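Local coordinates for protein chlorella virus DNA ligase-adenylate (Chlorella virus, PDB 1FVI) that probably seals nicks in duplex DNA as an ATP-dependent ligase, working through a covalent enzyme-adenylate intermediate, at residues L147-L155 and L184-A192. The protein carries 1 engineered substitution. Residues are numbered along the deposited sequence; the frame is centred on the assembly and turned at random.
With AMP (adenosine monophosphate), chain C; SO4 (sulfate ion), chain B.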
loop_
_atom_site.group_PDB
_atom_site.type_symbol
_atom_site.label_atom_id
_atom_site.label_comp_id
_atom_site.label_asym_id
_atom_site.label_seq_id
_atom_site.Cartn_x
_atom_site.Cartn_y
_atom_site.Cartn_z
ATOM N N LEU A 147 12.634 3.980 8.577
ATOM C CA LEU A 147 11.922 4.393 7.361
ATOM C C LEU A 147 12.194 3.417 6.204
ATOM O O LEU A 147 11.271 2.943 5.543
ATOM C CB LEU A 147 12.338 5.813 6.940
ATOM C CG LEU A 147 11.234 6.854 6.687
ATOM C CD1 LEU A 147 11.755 7.964 5.788
ATOM C CD2 LEU A 147 10.022 6.218 6.066
ATOM N N LEU A 148 13.471 3.143 5.943
ATOM C CA LEU A 148 13.855 2.201 4.891
ATOM C C LEU A 148 13.337 0.768 5.147
ATOM O O LEU A 148 12.864 0.102 4.222
ATOM C CB LEU A 148 15.372 2.204 4.746
ATOM C CG LEU A 148 15.821 3.555 4.204
ATOM C CD1 LEU A 148 17.304 3.704 4.356
ATOM C CD2 LEU A 148 15.383 3.692 2.760
ATOM N N GLN A 149 13.430 0.297 6.394
ATOM C CA GLN A 149 12.938 -1.034 6.733
ATOM C C GLN A 149 11.446 -1.062 6.437
ATOM O O GLN A 149 10.917 -2.069 5.956
ATOM C CB GLN A 149 13.185 -1.363 8.205
ATOM C CG GLN A 149 14.661 -1.355 8.601
ATOM C CD GLN A 149 14.902 -1.703 10.069
ATOM O OE1 GLN A 149 15.350 -2.803 10.384
ATOM N NE2 GLN A 149 14.628 -0.759 10.965
ATOM N N TYR A 150 10.785 0.071 6.687
ATOM C CA TYR A 150 9.356 0.191 6.436
ATOM C C TYR A 150 9.013 0.086 4.937
ATOM O O TYR A 150 8.031 -0.583 4.564
ATOM C CB TYR A 150 8.818 1.497 7.039
ATOM C CG TYR A 150 7.323 1.598 6.923
ATOM C CD1 TYR A 150 6.496 0.729 7.644
ATOM C CD2 TYR A 150 6.728 2.509 6.047
ATOM C CE1 TYR A 150 5.124 0.757 7.491
ATOM C CE2 TYR A 150 5.340 2.543 5.887
ATOM C CZ TYR A 150 4.553 1.657 6.609
ATOM O OH TYR A 150 3.204 1.600 6.422
ATOM N N GLU A 151 9.834 0.716 4.084
ATOM C CA GLU A 151 9.619 0.680 2.630
ATOM C C GLU A 151 9.788 -0.757 2.132
ATOM O O GLU A 151 8.989 -1.221 1.314
ATOM C CB GLU A 151 10.577 1.622 1.864
ATOM C CG GLU A 151 10.316 1.599 0.330
ATOM C CD GLU A 151 10.974 2.722 -0.479
ATOM O OE1 GLU A 151 11.059 2.580 -1.715
ATOM O OE2 GLU A 151 11.379 3.753 0.091
ATOM N N ARG A 152 10.845 -1.432 2.599
ATOM C CA ARG A 152 11.101 -2.832 2.255
ATOM C C ARG A 152 9.865 -3.677 2.621
ATOM O O ARG A 152 9.370 -4.471 1.819
ATOM C CB ARG A 152 12.304 -3.344 3.050
ATOM C CG ARG A 152 12.518 -4.860 2.972
ATOM C CD ARG A 152 13.234 -5.402 4.208
ATOM N NE ARG A 152 12.511 -5.115 5.448
ATOM C CZ ARG A 152 13.059 -5.123 6.664
ATOM N NH1 ARG A 152 14.341 -5.414 6.826
ATOM N NH2 ARG A 152 12.343 -4.762 7.722
ATOM N N ASP A 153 9.362 -3.489 3.840
ATOM C CA ASP A 153 8.189 -4.226 4.319
ATOM C C ASP A 153 6.991 -3.984 3.435
ATOM O O ASP A 153 6.332 -4.909 2.964
ATOM C CB ASP A 153 7.852 -3.798 5.748
ATOM C CG ASP A 153 8.785 -4.411 6.771
ATOM O OD1 ASP A 153 9.487 -5.387 6.420
ATOM O OD2 ASP A 153 8.817 -3.929 7.928
ATOM N N VAL A 154 6.719 -2.705 3.231
ATOM C CA VAL A 154 5.616 -2.235 2.414
ATOM C C VAL A 154 5.706 -2.758 0.966
ATOM O O VAL A 154 4.716 -3.247 0.408
ATOM C CB VAL A 154 5.520 -0.676 2.580
ATOM C CG1 VAL A 154 5.346 0.031 1.282
ATOM C CG2 VAL A 154 4.430 -0.348 3.586
ATOM N N LEU A 155 6.903 -2.721 0.390
ATOM C CA LEU A 155 7.109 -3.243 -0.963
ATOM C C LEU A 155 6.905 -4.760 -0.985
ATOM O O LEU A 155 6.412 -5.321 -1.963
ATOM C CB LEU A 155 8.525 -2.940 -1.450
ATOM C CG LEU A 155 8.738 -1.476 -1.768
ATOM C CD1 LEU A 155 10.215 -1.200 -2.024
ATOM C CD2 LEU A 155 7.861 -1.149 -2.970
ATOM N N LEU A 184 3.694 13.383 2.426
ATOM C CA LEU A 184 4.836 13.187 1.539
ATOM C C LEU A 184 4.893 11.769 0.974
ATOM O O LEU A 184 4.574 10.796 1.659
ATOM C CB LEU A 184 6.156 13.461 2.288
ATOM C CG LEU A 184 6.359 14.738 3.125
ATOM C CD1 LEU A 184 7.712 14.653 3.819
ATOM C CD2 LEU A 184 6.266 15.996 2.272
ATOM N N LYS A 185 5.287 11.655 -0.289
ATOM C CA LYS A 185 5.423 10.344 -0.903
ATOM C C LYS A 185 6.901 9.994 -1.069
ATOM O O LYS A 185 7.731 10.829 -1.457
ATOM C CB LYS A 185 4.614 10.203 -2.207
ATOM C CG LYS A 185 4.714 11.296 -3.221
ATOM C CD LYS A 185 3.643 11.092 -4.284
ATOM C CE LYS A 185 3.888 11.937 -5.509
ATOM N NZ LYS A 185 2.951 11.589 -6.613
ATOM N N MET A 186 7.217 8.758 -0.707
ATOM C CA MET A 186 8.578 8.275 -0.739
ATOM C C MET A 186 8.775 6.953 -1.459
ATOM O O MET A 186 8.117 5.968 -1.176
ATOM C CB MET A 186 9.095 8.150 0.693
ATOM C CG MET A 186 10.436 7.458 0.798
ATOM S SD MET A 186 10.986 7.246 2.470
ATOM C CE MET A 186 10.464 5.656 2.748
ATOM N N LYS A 187 9.683 6.969 -2.417
ATOM C CA LYS A 187 10.045 5.786 -3.179
ATOM C C LYS A 187 11.571 5.871 -3.251
ATOM O O LYS A 187 12.144 6.391 -4.199
ATOM C CB LYS A 187 9.368 5.801 -4.558
ATOM C CG LYS A 187 7.842 5.602 -4.484
ATOM C CD LYS A 187 7.139 5.954 -5.785
ATOM C CE LYS A 187 7.470 4.985 -6.897
ATOM N NZ LYS A 187 6.804 5.370 -8.179
ATOM N N GLN A 188 12.205 5.448 -2.164
ATOM C CA GLN A 188 13.647 5.502 -2.050
ATOM C C GLN A 188 14.373 4.273 -2.580
ATOM O O GLN A 188 15.571 4.344 -2.832
ATOM C CB GLN A 188 14.046 5.778 -0.599
ATOM C CG GLN A 188 13.636 7.160 -0.082
ATOM C CD GLN A 188 14.488 8.300 -0.636
ATOM O OE1 GLN A 188 15.706 8.310 -0.484
ATOM N NE2 GLN A 188 13.844 9.276 -1.248
ATOM N N PHE A 189 13.661 3.160 -2.764
ATOM C CA PHE A 189 14.290 1.940 -3.278
ATOM C C PHE A 189 14.484 2.025 -4.783
ATOM O O PHE A 189 13.689 2.653 -5.485
ATOM C CB PHE A 189 13.515 0.670 -2.902
ATOM C CG PHE A 189 13.776 0.186 -1.506
ATOM C CD1 PHE A 189 13.979 1.085 -0.470
ATOM C CD2 PHE A 189 13.743 -1.172 -1.211
ATOM C CE1 PHE A 189 14.136 0.643 0.841
ATOM C CE2 PHE A 189 13.903 -1.633 0.115
ATOM C CZ PHE A 189 14.096 -0.725 1.134
ATOM N N LYS A 190 15.544 1.368 -5.251
ATOM C CA LYS A 190 15.956 1.353 -6.653
ATOM C C LYS A 190 15.515 0.068 -7.335
ATOM O O LYS A 190 15.467 -0.976 -6.702
ATOM C CB LYS A 190 17.485 1.451 -6.684
ATOM C CG LYS A 190 18.120 1.959 -7.959
ATOM C CD LYS A 190 19.612 2.194 -7.695
ATOM C CE LYS A 190 20.317 2.955 -8.812
ATOM N NZ LYS A 190 20.575 2.109 -10.005
ATOM N N ASP A 191 15.209 0.160 -8.626
ATOM C CA ASP A 191 14.796 -0.979 -9.433
ATOM C C ASP A 191 15.992 -1.631 -10.102
ATOM O O ASP A 191 16.804 -0.961 -10.748
ATOM C CB ASP A 191 13.843 -0.539 -10.531
ATOM C CG ASP A 191 12.480 -0.224 -10.016
ATOM O OD1 ASP A 191 11.829 -1.133 -9.453
ATOM O OD2 ASP A 191 12.064 0.940 -10.175
ATOM N N ALA A 192 16.065 -2.950 -9.993
ATOM C CA ALA A 192 17.153 -3.703 -10.595
ATOM C C ALA A 192 16.665 -5.080 -11.061
ATOM O O ALA A 192 15.545 -5.504 -10.753
ATOM C CB ALA A 192 18.312 -3.840 -9.605
HETATM P P AMP C . 2.337 7.870 -6.433
HETATM O O1P AMP C . 3.222 8.890 -6.991
HETATM O O3P AMP C . 1.581 7.430 -7.754
HETATM O "O5'" AMP C . 1.233 8.518 -5.640
HETATM C "C5'" AMP C . 0.095 7.680 -5.105
HETATM C "C4'" AMP C . -1.200 8.453 -4.983
HETATM O "O4'" AMP C . -2.034 7.694 -4.103
HETATM C "C3'" AMP C . -1.038 9.852 -4.344
HETATM O "O3'" AMP C . -1.871 10.860 -4.916
HETATM C "C2'" AMP C . -1.468 9.670 -2.929
HETATM O "O2'" AMP C . -2.058 10.867 -2.437
HETATM C "C1'" AMP C . -2.391 8.439 -2.963
HETATM N N9 AMP C . -2.190 7.607 -1.793
HETATM C C8 AMP C . -1.964 6.249 -1.837
HETATM N N7 AMP C . -1.815 5.771 -0.634
HETATM C C5 AMP C . -1.942 6.829 0.255
HETATM C C6 AMP C . -1.879 6.929 1.653
HETATM N N6 AMP C . -1.650 5.861 2.454
HETATM N N1 AMP C . -2.056 8.158 2.172
HETATM C C2 AMP C . -2.275 9.189 1.388
HETATM N N3 AMP C . -2.360 9.242 0.056
HETATM C C4 AMP C . -2.185 8.009 -0.502
HETATM S S SO4 B . -0.358 12.458 -7.667
HETATM O O1 SO4 B . -1.034 13.646 -8.178
HETATM O O2 SO4 B . 0.440 12.791 -6.438
HETATM O O3 SO4 B . 0.590 11.819 -8.715
HETATM O O4 SO4 B . -1.390 11.378 -7.352
#
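The carboxylate of E151 grips two successive backbone amides. OE2 accepts the N-H of Q188 through its syn lone pair, at 2.9 Å with an N-H...O angle of 152°, while OE1 takes the N-H of F189, also at 2.9 Å, from above the carboxylate plane. With CG anti to the backbone N (chi1 -179°) and the chain extended beyond it, E151 reaches straight out from helix 144-156, which brings the buried carboxylate, probably charged, to the main-chain donors of the connecting loop. Bonds to both oxygens probably fix the rotation of the carboxylate.

The same side chain supports the ring of F189. E151 CG stands over one face, 4.1 Å from the ring centroid and 24° off its normal, a CH-pi contact displaced toward the rim; the two side chains run past each other in opposite senses. Around the ring, L148 CD2 touches CE1 at 3.8 Å, L155 CD1 approaches CD2 at 3.6 Å, and R152 CB packs on CZ, so F189 lies against one flank of the helix. Nearer the nucleotide, M186 and L147 meet tip to tip, CE to CD2 at 3.4 Å, tighter than usual for two carbons.

K185, beside M186 on strand 184-186, directs NZ to AMP O1P at 2.7 Å and hydrogen-bonds a sulfate that R41 also holds. K187 leaves the backbone away from the helix, and its side chain comes within about 4 Å of that of K26, the covalent AMP site. The contact thus ties helix 144-156 to the linker running from strand 184-186, which carries K185 of the AMP pocket, to strand 190-201 of the OB-fold domain, within the nucleotidyltransferase and OB-fold pair that forms the catalytic core of ATP-dependent DNA ligases.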